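Local coordinates for protein carbohydrate deacetylase Agd3 (Neosartorya fumigata, PDB 6NWZ) that probably removes N-acetyl groups from the exopolysaccharide galactosaminogalactan as a metal-dependent deacetylase, an activity required for fungal biofilm formation, at residues A[116-121]-A[209-214]; A[125-130]-A[202-207]; A[255-260]-A[368-373]; A[303-308]-A[387-392]. All coordinates share one frame; numbering follows the deposited sequence.

Overall arrangement
The four contacts form two pairs on opposite sides of the centre of the chain. Contacts 1 and 2 belong to the CBM87 region: their centres are 9 Å apart, contact 2 is nested within the chain loop closed by contact 1, and strands 198-206 and 209-214 are neighbours in one sheet. Contacts 3 and 4 lie in the deacetylase domain with centres 10 Å apart; strand 252-257 of contact 3 pairs in parallel with strand 300-304 of contact 4, and one zinc ion is held by Asp-256 from contact 3 and by His-388 and His-392 from contact 4. About 55 Å separates the centres of contacts 1 and 3, so the zinc on Glu-210 in contact 1 is remote from this site.

Contact 1 of 4, residues A[116-121]-A[209-214]; sequences MVQFDV and REQMAF. With ZN (zinc ion), chain J.
A parallel strand pair in the CBM87 region sets Met-116 to Gln-118 beside Gln-211 to Ala-213, with segment axes approaching to 4.6 Å. Met-116 O accepts from Met-212 N at 2.9 Å. Gln-118 N gives to Met-212 O at 2.8 Å, and its O takes Phe-214 N at 2.7 Å; Gln-118 and Met-212 thus each spend both backbone groups on the pairing. On the face with Met-116, Gln-211 runs alongside that methionine, its CG anti to the backbone N (chi1 179°) and its chain extended. Its OE1 reaches Gln-118 NE2 at 3.0 Å, the donor lying 47° out of the carbonyl plane and the two amides turned 82° apart. Gln-211 NE2 turns to partners outside the pair, chiefly Asn-204. On the other face Phe-119 CB meets Phe-214 CB at 3.7 Å, while Trp-233 and Trp-236 of helix 224-237 cover Val-117 and Met-212. At the strand start Glu-210 OE1 binds zinc at 2.4 Å together with Leu-684 O, and OE2 pairs with Arg-115. Since helix 99-112 touches Met-116 and Gln-118, the strands lie between two helices, the arrangement of a layered alpha/beta sheet.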
loop_
_atom_site.group_PDB
_atom_site.type_symbol
_atom_site.label_atom_id
_atom_site.label_comp_id
_atom_site.label_asym_id
_atom_site.label_seq_id
_atom_site.Cartn_x
_atom_site.Cartn_y
_atom_site.Cartn_z
ATOM N N MET A 116 20.039 -12.297 -14.030
ATOM C CA MET A 116 18.962 -11.994 -14.961
ATOM C C MET A 116 17.689 -12.709 -14.532
ATOM O O MET A 116 17.729 -13.861 -14.091
ATOM C CB MET A 116 19.324 -12.403 -16.394
ATOM C CG MET A 116 18.174 -12.303 -17.380
ATOM S SD MET A 116 18.638 -12.778 -19.053
ATOM C CE MET A 116 19.801 -11.479 -19.463
ATOM N N VAL A 117 16.559 -12.019 -14.667
ATOM C CA VAL A 117 15.247 -12.572 -14.363
ATOM C C VAL A 117 14.422 -12.570 -15.643
ATOM O O VAL A 117 14.390 -11.567 -16.364
ATOM C CB VAL A 117 14.540 -11.774 -13.254
ATOM C CG1 VAL A 117 13.090 -12.215 -13.119
ATOM C CG2 VAL A 117 15.280 -11.935 -11.935
ATOM N N GLN A 118 13.767 -13.693 -15.926
ATOM C CA GLN A 118 12.863 -13.808 -17.065
ATOM C C GLN A 118 11.537 -14.378 -16.587
ATOM O O GLN A 118 11.505 -15.450 -15.975
ATOM C CB GLN A 118 13.455 -14.694 -18.159
ATOM C CG GLN A 118 14.758 -14.187 -18.722
ATOM C CD GLN A 118 14.933 -14.568 -20.173
ATOM O OE1 GLN A 118 14.004 -14.445 -20.974
ATOM N NE2 GLN A 118 16.121 -15.040 -20.521
ATOM N N PHE A 119 10.448 -13.668 -16.865
ATOM C CA PHE A 119 9.121 -14.150 -16.531
ATOM C C PHE A 119 8.227 -14.075 -17.759
ATOM O O PHE A 119 8.497 -13.335 -18.709
ATOM C CB PHE A 119 8.498 -13.379 -15.347
ATOM C CG PHE A 119 8.297 -11.901 -15.590
ATOM C CD1 PHE A 119 7.205 -11.435 -16.315
ATOM C CD2 PHE A 119 9.173 -10.973 -15.044
ATOM C CE1 PHE A 119 7.013 -10.072 -16.520
ATOM C CE2 PHE A 119 8.984 -9.610 -15.242
ATOM C CZ PHE A 119 7.902 -9.160 -15.982
ATOM N N ASP A 120 7.151 -14.864 -17.719
ATOM C CA ASP A 120 6.237 -15.030 -18.849
ATOM C C ASP A 120 6.956 -15.661 -20.040
ATOM O O ASP A 120 6.772 -15.258 -21.189
ATOM C CB ASP A 120 5.578 -13.702 -19.235
ATOM C CG ASP A 120 4.377 -13.886 -20.142
ATOM O OD1 ASP A 120 3.865 -15.022 -20.232
ATOM O OD2 ASP A 120 3.953 -12.894 -20.772
ATOM N N VAL A 121 7.781 -16.671 -19.764
ATOM C CA VAL A 121 8.522 -17.383 -20.795
ATOM C C VAL A 121 8.059 -18.834 -20.837
ATOM O O VAL A 121 7.622 -19.406 -19.832
ATOM C CB VAL A 121 10.052 -17.302 -20.576
ATOM C CG1 VAL A 121 10.521 -15.857 -20.643
ATOM C CG2 VAL A 121 10.445 -17.938 -19.251
ATOM N N ARG A 209 26.708 -18.197 -15.286
ATOM C CA ARG A 209 25.608 -17.290 -15.588
ATOM C C ARG A 209 24.378 -17.704 -14.790
ATOM O O ARG A 209 23.896 -18.832 -14.929
ATOM C CB ARG A 209 25.309 -17.291 -17.085
ATOM C CG ARG A 209 24.162 -16.376 -17.460
ATOM C CD ARG A 209 24.144 -16.089 -18.943
ATOM N NE ARG A 209 23.972 -17.300 -19.734
ATOM C CZ ARG A 209 22.792 -17.816 -20.063
ATOM N NH1 ARG A 209 21.669 -17.230 -19.665
ATOM N NH2 ARG A 209 22.739 -18.921 -20.790
ATOM N N GLU A 210 23.876 -16.799 -13.956
ATOM C CA GLU A 210 22.763 -17.095 -13.063
ATOM C C GLU A 210 21.493 -16.444 -13.588
ATOM O O GLU A 210 21.502 -15.271 -13.975
ATOM C CB GLU A 210 23.053 -16.611 -11.644
ATOM C CG GLU A 210 24.413 -17.019 -11.124
ATOM C CD GLU A 210 24.577 -16.720 -9.652
ATOM O OE1 GLU A 210 24.713 -17.680 -8.867
ATOM O OE2 GLU A 210 24.554 -15.528 -9.279
ATOM N N GLN A 211 20.404 -17.207 -13.586
ATOM C CA GLN A 211 19.156 -16.776 -14.195
ATOM C C GLN A 211 17.996 -17.331 -13.385
ATOM O O GLN A 211 18.062 -18.463 -12.900
ATOM C CB GLN A 211 19.073 -17.251 -15.652
ATOM C CG GLN A 211 17.795 -16.872 -16.382
ATOM C CD GLN A 211 17.796 -17.346 -17.821
ATOM O OE1 GLN A 211 17.979 -16.555 -18.747
ATOM N NE2 GLN A 211 17.598 -18.646 -18.018
ATOM N N MET A 212 16.945 -16.529 -13.233
ATOM C CA MET A 212 15.704 -16.963 -12.602
ATOM C C MET A 212 14.588 -16.843 -13.632
ATOM O O MET A 212 14.376 -15.764 -14.197
ATOM C CB MET A 212 15.398 -16.136 -11.346
ATOM C CG MET A 212 14.035 -16.432 -10.729
ATOM S SD MET A 212 13.698 -15.586 -9.167
ATOM C CE MET A 212 14.779 -16.457 -8.041
ATOM N N ALA A 213 13.889 -17.951 -13.884
ATOM C CA ALA A 213 12.893 -18.037 -14.945
ATOM C C ALA A 213 11.542 -18.431 -14.367
ATOM O O ALA A 213 11.442 -19.414 -13.626
ATOM C CB ALA A 213 13.313 -19.045 -16.022
ATOM N N PHE A 214 10.507 -17.676 -14.728
ATOM C CA PHE A 214 9.139 -17.926 -14.289
ATOM C C PHE A 214 8.308 -18.386 -15.482
ATOM O O PHE A 214 8.150 -17.642 -16.458
ATOM C CB PHE A 214 8.525 -16.672 -13.665
ATOM C CG PHE A 214 8.975 -16.406 -12.250
ATOM C CD1 PHE A 214 10.141 -15.707 -11.999
ATOM C CD2 PHE A 214 8.215 -16.839 -11.173
ATOM C CE1 PHE A 214 10.551 -15.453 -10.703
ATOM C CE2 PHE A 214 8.620 -16.591 -9.874
ATOM C CZ PHE A 214 9.790 -15.897 -9.638
HETATM ZN ZN ZN J . 26.471 -17.062 -7.384
#

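Contact 2 of 4, residues A[125-130]-A[202-207]; sequences PKFGAS and VINNFD
Asn-204 and Phe-206, on strand 198-206 of the CBM87 region, point toward the turn at Lys-126 to Gly-128 that leads into strand 129-131, and meet it in different ways. Asn-204 presents its amide to the backbone: ND2 gives a hydrogen bond to Phe-127 O at 3.1 Å, arriving almost straight above the carbonyl plane (84° out of it), and the acceptor is tilted only 17° from the amide plane. Phe-206 comes in by its ring edge, with CE2 3.3 Å from Lys-126 O and CZ 3.9 Å from Gly-128 N, both near the ring plane. One face of that ring rests on Asn-204 CB, 3.4 Å from the plane and offset toward the rim. Val-202 adds a methyl: with chi1 at -62°, CG2 sits between the backbone N and carbonyl carbon and reaches Phe-127 O at 3.7 Å. The turn is closed by its own bond from Gly-128 N to Pro-125 O, at 3.1 Å. Beyond the two segments, Asn-204 ND2 also meets Thr-182 OG1, and Gln-211 NE2 bonds to both Asn-204 OD1 and Lys-126 O. The implication is a polar junction in which both ends of the buried Asn-204 amide are satisfied, binding loop to strand, with an aromatic edge against the turn.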
loop_
_atom_site.group_PDB
_atom_site.type_symbol
_atom_site.label_atom_id
_atom_site.label_comp_id
_atom_site.label_asym_id
_atom_site.label_seq_id
_atom_site.Cartn_x
_atom_site.Cartn_y
_atom_site.Cartn_z
ATOM N N PRO A 125 14.935 -25.084 -23.661
ATOM C CA PRO A 125 16.324 -25.399 -23.287
ATOM C C PRO A 125 17.073 -24.222 -22.686
ATOM O O PRO A 125 17.952 -24.428 -21.841
ATOM C CB PRO A 125 16.950 -25.844 -24.616
ATOM C CG PRO A 125 15.794 -26.245 -25.470
ATOM C CD PRO A 125 14.684 -25.317 -25.091
ATOM N N LYS A 126 16.747 -22.991 -23.091
ATOM C CA LYS A 126 17.395 -21.813 -22.522
ATOM C C LYS A 126 17.091 -21.645 -21.040
ATOM O O LYS A 126 17.775 -20.871 -20.360
ATOM C CB LYS A 126 16.963 -20.559 -23.284
ATOM C CG LYS A 126 17.338 -20.564 -24.753
ATOM C CD LYS A 126 16.395 -19.686 -25.556
ATOM C CE LYS A 126 14.945 -20.083 -25.311
ATOM N NZ LYS A 126 14.711 -21.550 -25.476
ATOM N N PHE A 127 16.078 -22.341 -20.524
ATOM C CA PHE A 127 15.723 -22.271 -19.114
ATOM C C PHE A 127 15.869 -23.623 -18.429
ATOM O O PHE A 127 15.326 -23.827 -17.338
ATOM C CB PHE A 127 14.302 -21.733 -18.951
ATOM C CG PHE A 127 14.061 -20.445 -19.681
ATOM C CD1 PHE A 127 14.731 -19.289 -19.313
ATOM C CD2 PHE A 127 13.179 -20.392 -20.746
ATOM C CE1 PHE A 127 14.515 -18.102 -19.985
ATOM C CE2 PHE A 127 12.959 -19.212 -21.421
ATOM C CZ PHE A 127 13.627 -18.065 -21.042
ATOM N N GLY A 128 16.589 -24.551 -19.058
ATOM C CA GLY A 128 16.899 -25.827 -18.438
ATOM C C GLY A 128 15.697 -26.695 -18.153
ATOM O O GLY A 128 15.739 -27.516 -17.229
ATOM N N ALA A 129 14.624 -26.545 -18.927
ATOM C CA ALA A 129 13.403 -27.294 -18.681
ATOM C C ALA A 129 12.667 -27.522 -19.994
ATOM O O ALA A 129 12.967 -26.908 -21.020
ATOM C CB ALA A 129 12.494 -26.574 -17.678
ATOM N N SER A 130 11.692 -28.422 -19.945
ATOM C CA SER A 130 10.799 -28.684 -21.061
ATOM C C SER A 130 9.365 -28.694 -20.560
ATOM O O SER A 130 9.092 -29.044 -19.407
ATOM C CB SER A 130 11.105 -30.015 -21.737
ATOM O OG SER A 130 11.187 -31.044 -20.766
ATOM N N VAL A 202 12.249 -21.684 -11.912
ATOM C CA VAL A 202 13.554 -22.312 -11.767
ATOM C C VAL A 202 14.613 -21.238 -11.554
ATOM O O VAL A 202 14.384 -20.048 -11.777
ATOM C CB VAL A 202 13.932 -23.184 -12.984
ATOM C CG1 VAL A 202 12.945 -24.321 -13.166
ATOM C CG2 VAL A 202 14.020 -22.338 -14.251
ATOM N N ILE A 203 15.784 -21.687 -11.110
ATOM C CA ILE A 203 17.004 -20.889 -11.101
ATOM C C ILE A 203 18.062 -21.656 -11.877
ATOM O O ILE A 203 18.314 -22.833 -11.596
ATOM C CB ILE A 203 17.495 -20.588 -9.674
ATOM C CG1 ILE A 203 16.547 -19.635 -8.951
ATOM C CG2 ILE A 203 18.879 -19.981 -9.715
ATOM C CD1 ILE A 203 17.057 -19.229 -7.583
ATOM N N ASN A 204 18.672 -20.996 -12.854
ATOM C CA ASN A 204 19.663 -21.619 -13.717
ATOM C C ASN A 204 21.059 -21.167 -13.322
ATOM O O ASN A 204 21.268 -20.015 -12.929
ATOM C CB ASN A 204 19.412 -21.270 -15.185
ATOM C CG ASN A 204 18.031 -21.664 -15.651
ATOM O OD1 ASN A 204 17.243 -20.817 -16.068
ATOM N ND2 ASN A 204 17.730 -22.956 -15.593
ATOM N N ASN A 205 22.014 -22.083 -13.431
ATOM C CA ASN A 205 23.433 -21.759 -13.315
ATOM C C ASN A 205 24.108 -22.384 -14.529
ATOM O O ASN A 205 24.414 -23.579 -14.531
ATOM C CB ASN A 205 24.022 -22.270 -12.009
ATOM C CG ASN A 205 25.437 -21.781 -11.783
ATOM O OD1 ASN A 205 26.280 -21.841 -12.679
ATOM N ND2 ASN A 205 25.704 -21.286 -10.583
ATOM N N PHE A 206 24.327 -21.575 -15.564
ATOM C CA PHE A 206 24.911 -22.048 -16.817
ATOM C C PHE A 206 26.380 -21.637 -16.851
ATOM O O PHE A 206 26.766 -20.647 -17.473
ATOM C CB PHE A 206 24.137 -21.496 -18.006
ATOM C CG PHE A 206 22.739 -22.029 -18.120
ATOM C CD1 PHE A 206 22.481 -23.380 -17.949
ATOM C CD2 PHE A 206 21.681 -21.176 -18.399
ATOM C CE1 PHE A 206 21.193 -23.872 -18.057
ATOM C CE2 PHE A 206 20.391 -21.661 -18.510
ATOM C CZ PHE A 206 20.145 -23.008 -18.339
ATOM N N ASP A 207 27.204 -22.429 -16.165
ATOM C CA ASP A 207 28.646 -22.203 -16.076
ATOM C C ASP A 207 28.962 -20.778 -15.621
ATOM O O ASP A 207 29.756 -20.062 -16.234
ATOM C CB ASP A 207 29.336 -22.517 -17.403
ATOM C CG ASP A 207 29.144 -23.957 -17.830
ATOM O OD1 ASP A 207 29.916 -24.823 -17.366
ATOM O OD2 ASP A 207 28.214 -24.224 -18.619
#

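Contact 3 of 4, residues A[255-260]-A[368-373]; sequences DDMFLV and DDLLRW. With ZN (zinc ion), chain L; ZN (zinc ion), chain M.
Strand 252-257 ends in a type II beta turn from Asp-256 to Leu-259, closed by Leu-259 N to Asp-256 O at 3.1 Å, and this turn directs Phe-258 at the first turn of helix 369-375, where it meets Leu-370 and Leu-371. The strand belongs to the mixed, mostly parallel sheet of the deacetylase domain, and its Asp-255 and Asp-256 supply ligands to two zinc ions; with His-388 and His-392 completing the protein ligands around the Asp-256 zinc, the arrangement is consistent with the Asp-His-His site of NodB-like polysaccharide deacetylases. Asp-256 OD1 stands 2.0 Å from its zinc, and Asp-255 OD2 holds the other at 2.4 Å beside His-546.

No hydrogen bond crosses between the segments. Instead the Phe-258 ring leads with its CE1 corner: Leu-371 CA lies at the ring edge, 3.6 Å from CE1. Leu-370 CD2 lies over one face of the same ring. The Met-257 chain bends at chi2 (61°), which brings SD to within 4.2 Å of Leu-370 CD2. Asp-368 joins the rim as well; its carboxylate is turned 88° from the ring, and OD2, which also pairs with Arg-272, lies in the ring plane. The same aspartate is the N-cap residue of the helix: its OD1 takes Leu-370 N at 2.9 Å, on the anti side and 34° out of the carboxylate plane.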
loop_
_atom_site.group_PDB
_atom_site.type_symbol
_atom_site.label_atom_id
_atom_site.label_comp_id
_atom_site.label_asym_id
_atom_site.label_seq_id
_atom_site.Cartn_x
_atom_site.Cartn_y
_atom_site.Cartn_z
ATOM N N ASP A 255 -14.188 6.794 10.233
ATOM C CA ASP A 255 -14.819 8.095 10.089
ATOM C C ASP A 255 -16.105 8.167 10.909
ATOM O O ASP A 255 -16.655 7.150 11.343
ATOM C CB ASP A 255 -15.135 8.386 8.619
ATOM C CG ASP A 255 -13.893 8.465 7.741
ATOM O OD1 ASP A 255 -12.760 8.366 8.262
ATOM O OD2 ASP A 255 -14.058 8.631 6.515
ATOM N N ASP A 256 -16.570 9.399 11.131
ATOM C CA ASP A 256 -17.906 9.680 11.655
ATOM C C ASP A 256 -18.053 9.334 13.134
ATOM O O ASP A 256 -19.168 9.091 13.603
ATOM C CB ASP A 256 -18.988 8.954 10.848
ATOM C CG ASP A 256 -19.021 9.381 9.397
ATOM O OD1 ASP A 256 -18.167 10.195 8.986
ATOM O OD2 ASP A 256 -19.913 8.902 8.666
ATOM N N MET A 257 -16.957 9.318 13.890
ATOM C CA MET A 257 -17.062 9.046 15.319
ATOM C C MET A 257 -17.818 10.167 16.023
ATOM O O MET A 257 -17.583 11.354 15.770
ATOM C CB MET A 257 -15.685 8.870 15.948
ATOM C CG MET A 257 -15.720 8.490 17.429
ATOM S SD MET A 257 -16.547 6.918 17.793
ATOM C CE MET A 257 -15.562 5.784 16.819
ATOM N N PHE A 258 -18.730 9.769 16.912
ATOM C CA PHE A 258 -19.684 10.566 17.677
ATOM C C PHE A 258 -20.925 10.910 16.858
ATOM O O PHE A 258 -21.870 11.466 17.415
ATOM C CB PHE A 258 -19.088 11.866 18.256
ATOM C CG PHE A 258 -18.108 11.639 19.373
ATOM C CD1 PHE A 258 -18.537 11.583 20.689
ATOM C CD2 PHE A 258 -16.757 11.483 19.106
ATOM C CE1 PHE A 258 -17.637 11.374 21.717
ATOM C CE2 PHE A 258 -15.855 11.274 20.130
ATOM C CZ PHE A 258 -16.292 11.220 21.434
ATOM N N LEU A 259 -20.967 10.593 15.568
ATOM C CA LEU A 259 -22.144 10.850 14.753
ATOM C C LEU A 259 -23.091 9.655 14.775
ATOM O O LEU A 259 -22.725 8.540 15.156
ATOM C CB LEU A 259 -21.751 11.156 13.305
ATOM C CG LEU A 259 -20.980 12.440 12.997
ATOM C CD1 LEU A 259 -20.763 12.591 11.498
ATOM C CD2 LEU A 259 -21.703 13.647 13.565
ATOM N N VAL A 260 -24.327 9.908 14.351
ATOM C CA VAL A 260 -25.317 8.874 14.079
ATOM C C VAL A 260 -25.440 8.736 12.569
ATOM O O VAL A 260 -25.585 9.740 11.859
ATOM C CB VAL A 260 -26.679 9.214 14.712
ATOM C CG1 VAL A 260 -27.714 8.160 14.357
ATOM C CG2 VAL A 260 -26.549 9.351 16.216
ATOM N N ASP A 368 -22.089 12.904 27.550
ATOM C CA ASP A 368 -22.051 11.831 26.561
ATOM C C ASP A 368 -21.208 10.683 27.109
ATOM O O ASP A 368 -20.004 10.848 27.341
ATOM C CB ASP A 368 -21.465 12.355 25.249
ATOM C CG ASP A 368 -21.672 11.409 24.072
ATOM O OD1 ASP A 368 -21.756 10.177 24.270
ATOM O OD2 ASP A 368 -21.753 11.915 22.933
ATOM N N ASP A 369 -21.836 9.518 27.309
ATOM C CA ASP A 369 -21.105 8.353 27.805
ATOM C C ASP A 369 -19.961 7.978 26.870
ATOM O O ASP A 369 -18.898 7.534 27.320
ATOM C CB ASP A 369 -22.055 7.166 27.980
ATOM C CG ASP A 369 -23.117 7.414 29.036
ATOM O OD1 ASP A 369 -23.333 8.585 29.413
ATOM O OD2 ASP A 369 -23.736 6.430 29.496
ATOM N N LEU A 370 -20.164 8.150 25.563
ATOM C CA LEU A 370 -19.115 7.834 24.604
ATOM C C LEU A 370 -17.936 8.790 24.732
ATOM O O LEU A 370 -16.786 8.383 24.524
ATOM C CB LEU A 370 -19.688 7.863 23.188
ATOM C CG LEU A 370 -18.726 7.540 22.048
ATOM C CD1 LEU A 370 -18.094 6.178 22.273
ATOM C CD2 LEU A 370 -19.451 7.596 20.712
ATOM N N LEU A 371 -18.192 10.053 25.081
ATOM C CA LEU A 371 -17.096 11.001 25.250
ATOM C C LEU A 371 -16.268 10.673 26.484
ATOM O O LEU A 371 -15.033 10.641 26.423
ATOM C CB LEU A 371 -17.621 12.428 25.348
ATOM C CG LEU A 371 -16.405 13.356 25.413
ATOM C CD1 LEU A 371 -16.165 14.012 24.065
ATOM C CD2 LEU A 371 -16.527 14.377 26.522
ATOM N N ARG A 372 -16.932 10.452 27.623
ATOM C CA ARG A 372 -16.205 10.100 28.837
ATOM C C ARG A 372 -15.350 8.857 28.634
ATOM O O ARG A 372 -14.285 8.733 29.250
ATOM C CB ARG A 372 -17.173 9.887 29.998
ATOM C CG ARG A 372 -18.028 11.092 30.321
ATOM C CD ARG A 372 -18.676 10.960 31.692
ATOM N NE ARG A 372 -19.356 9.678 31.868
ATOM C CZ ARG A 372 -20.588 9.424 31.441
ATOM N NH1 ARG A 372 -21.280 10.361 30.802
ATOM N NH2 ARG A 372 -21.128 8.230 31.648
ATOM N N TRP A 373 -15.791 7.934 27.777
ATOM C CA TRP A 373 -14.951 6.788 27.450
ATOM C C TRP A 373 -13.740 7.213 26.627
ATOM O O TRP A 373 -12.604 6.839 26.941
ATOM C CB TRP A 373 -15.759 5.727 26.708
ATOM C CG TRP A 373 -15.007 4.444 26.539
ATOM C CD1 TRP A 373 -14.998 3.380 27.392
ATOM C CD2 TRP A 373 -14.141 4.093 25.452
ATOM N NE1 TRP A 373 -14.185 2.385 26.902
ATOM C CE2 TRP A 373 -13.648 2.798 25.711
ATOM C CE3 TRP A 373 -13.739 4.745 24.283
ATOM C CZ2 TRP A 373 -12.774 2.147 24.848
ATOM C CZ3 TRP A 373 -12.871 4.096 23.427
ATOM C CH2 TRP A 373 -12.398 2.811 23.713
HETATM ZN ZN ZN L . -17.711 11.118 7.289
HETATM ZN ZN ZN M . -16.067 8.835 5.138
#

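Contact 4 of 4, residues A[303-308]-A[387-392]; sequences GHNGNG and SHTFTH. With ZN (zinc ion), chain L.
Over one face of the Phe-390 ring lies the backbone of Asn-307, its N 3.4 Å above the ring plane and offset toward the rim. Asn-307 CB makes a CH-pi contact with that ring, 3.9 Å from the centroid and 18° off the normal. The imidazoles are met at their edges by the Asn-305 amide: OD1 lies in the plane of the His-388 ring, 3.3 Å from CD2, while ND2 lies near the plane of His-392. Amide and His-388 ring are turned 70° apart. Both histidines bind one zinc, His-388 NE2 at 2.2 Å and His-392 NE2 at 2.4 Å, and Asp-256 is the third protein ligand, so Asn-305 lies in the second shell of this zinc site. The metal-bearing loop follows strand 384-387, which pairs in parallel with strand 300-304; His-388 N gives to His-304 O at 2.9 Å. Further on, Asn-307 N bonds to Phe-390 O at 3.0 Å, with the donor 42° out of the carbonyl plane, and ND2 of Asn-305 makes a weak bond to Thr-389 O. Ser-387 OG takes Thr-389 N in an ST turn and is itself held by Asn-410. Asn-307 OD1 accepts from Ile-328 N, while ND2 gives to a water at 2.7 Å that bonds weakly to Thr-391 O.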
loop_
_atom_site.group_PDB
_atom_site.type_symbol
_atom_site.label_atom_id
_atom_site.label_comp_id
_atom_site.label_asym_id
_atom_site.label_seq_id
_atom_site.Cartn_x
_atom_site.Cartn_y
_atom_site.Cartn_z
ATOM N N GLY A 303 -11.523 9.270 13.281
ATOM C CA GLY A 303 -11.828 10.625 12.883
ATOM C C GLY A 303 -13.104 11.094 13.553
ATOM O O GLY A 303 -14.166 10.491 13.374
ATOM N N HIS A 304 -12.993 12.173 14.328
ATOM C CA HIS A 304 -14.059 12.626 15.210
ATOM C C HIS A 304 -14.851 13.774 14.595
ATOM O O HIS A 304 -14.315 14.605 13.861
ATOM C CB HIS A 304 -13.493 13.086 16.556
ATOM C CG HIS A 304 -12.727 12.031 17.288
ATOM N ND1 HIS A 304 -13.345 11.006 17.969
ATOM C CD2 HIS A 304 -11.396 11.847 17.456
ATOM C CE1 HIS A 304 -12.428 10.233 18.522
ATOM N NE2 HIS A 304 -11.237 10.722 18.226
ATOM N N ASN A 305 -16.141 13.825 14.929
ATOM C CA ASN A 305 -17.000 14.969 14.637
ATOM C C ASN A 305 -17.502 15.510 15.970
ATOM O O ASN A 305 -18.409 14.933 16.576
ATOM C CB ASN A 305 -18.157 14.574 13.732
ATOM C CG ASN A 305 -17.690 14.049 12.400
ATOM O OD1 ASN A 305 -17.533 12.843 12.215
ATOM N ND2 ASN A 305 -17.468 14.952 11.455
ATOM N N GLY A 306 -16.919 16.625 16.418
ATOM C CA GLY A 306 -17.247 17.153 17.732
ATOM C C GLY A 306 -18.714 17.490 17.913
ATOM O O GLY A 306 -19.252 17.349 19.015
ATOM N N ASN A 307 -19.383 17.940 16.847
ATOM C CA ASN A 307 -20.784 18.330 16.977
ATOM C C ASN A 307 -21.660 17.142 17.355
ATOM O O ASN A 307 -22.688 17.317 18.020
ATOM C CB ASN A 307 -21.275 18.975 15.679
ATOM C CG ASN A 307 -22.649 19.612 15.823
ATOM O OD1 ASN A 307 -22.822 20.589 16.552
ATOM N ND2 ASN A 307 -23.631 19.070 15.108
ATOM N N GLY A 308 -21.270 15.930 16.952
ATOM C CA GLY A 308 -21.994 14.750 17.387
ATOM C C GLY A 308 -21.927 14.541 18.887
ATOM O O GLY A 308 -22.823 13.927 19.477
ATOM N N SER A 387 -9.045 14.913 13.067
ATOM C CA SER A 387 -10.284 15.664 12.904
ATOM C C SER A 387 -11.026 15.245 11.640
ATOM O O SER A 387 -10.420 15.029 10.586
ATOM C CB SER A 387 -10.008 17.167 12.851
ATOM O OG SER A 387 -11.198 17.891 12.570
ATOM N N HIS A 388 -12.350 15.155 11.749
ATOM C CA HIS A 388 -13.236 14.857 10.629
ATOM C C HIS A 388 -14.245 15.988 10.425
ATOM O O HIS A 388 -15.368 15.758 9.963
ATOM C CB HIS A 388 -13.940 13.518 10.855
ATOM C CG HIS A 388 -14.557 12.932 9.622
ATOM N ND1 HIS A 388 -13.890 12.853 8.418
ATOM C CD2 HIS A 388 -15.775 12.378 9.415
ATOM C CE1 HIS A 388 -14.676 12.284 7.519
ATOM N NE2 HIS A 388 -15.825 11.986 8.100
ATOM N N THR A 389 -13.833 17.218 10.767
ATOM C CA THR A 389 -14.648 18.437 10.822
ATOM C C THR A 389 -15.679 18.394 11.945
ATOM O O THR A 389 -15.998 17.324 12.476
ATOM C CB THR A 389 -15.348 18.730 9.491
ATOM O OG1 THR A 389 -16.373 17.757 9.249
ATOM C CG2 THR A 389 -14.345 18.722 8.354
ATOM N N PHE A 390 -16.206 19.562 12.314
ATOM C CA PHE A 390 -17.049 19.651 13.502
ATOM C C PHE A 390 -18.433 19.065 13.240
ATOM O O PHE A 390 -18.860 18.128 13.922
ATOM C CB PHE A 390 -17.140 21.106 13.970
ATOM C CG PHE A 390 -17.791 21.275 15.317
ATOM C CD1 PHE A 390 -17.218 20.732 16.455
ATOM C CD2 PHE A 390 -18.969 21.992 15.446
ATOM C CE1 PHE A 390 -17.817 20.893 17.696
ATOM C CE2 PHE A 390 -19.571 22.156 16.682
ATOM C CZ PHE A 390 -18.996 21.606 17.806
ATOM N N THR A 391 -19.140 19.587 12.239
ATOM C CA THR A 391 -20.524 19.206 11.989
ATOM C C THR A 391 -20.682 18.237 10.827
ATOM O O THR A 391 -21.813 17.843 10.522
ATOM C CB THR A 391 -21.376 20.453 11.724
ATOM O OG1 THR A 391 -21.173 20.900 10.378
ATOM C CG2 THR A 391 -20.976 21.564 12.668
ATOM N N HIS A 392 -19.585 17.852 10.175
ATOM C CA HIS A 392 -19.613 16.978 8.999
ATOM C C HIS A 392 -20.317 17.641 7.817
ATOM O O HIS A 392 -20.904 16.963 6.970
ATOM C CB HIS A 392 -20.255 15.625 9.322
ATOM C CG HIS A 392 -19.999 14.575 8.289
ATOM N ND1 HIS A 392 -20.595 14.597 7.046
ATOM C CD2 HIS A 392 -19.208 13.477 8.310
ATOM C CE1 HIS A 392 -20.183 13.556 6.346
ATOM N NE2 HIS A 392 -19.341 12.860 7.090
HETATM ZN ZN ZN L . -17.711 11.118 7.289
HETATM O O HOH W 1 -23.344 16.975 13.451
#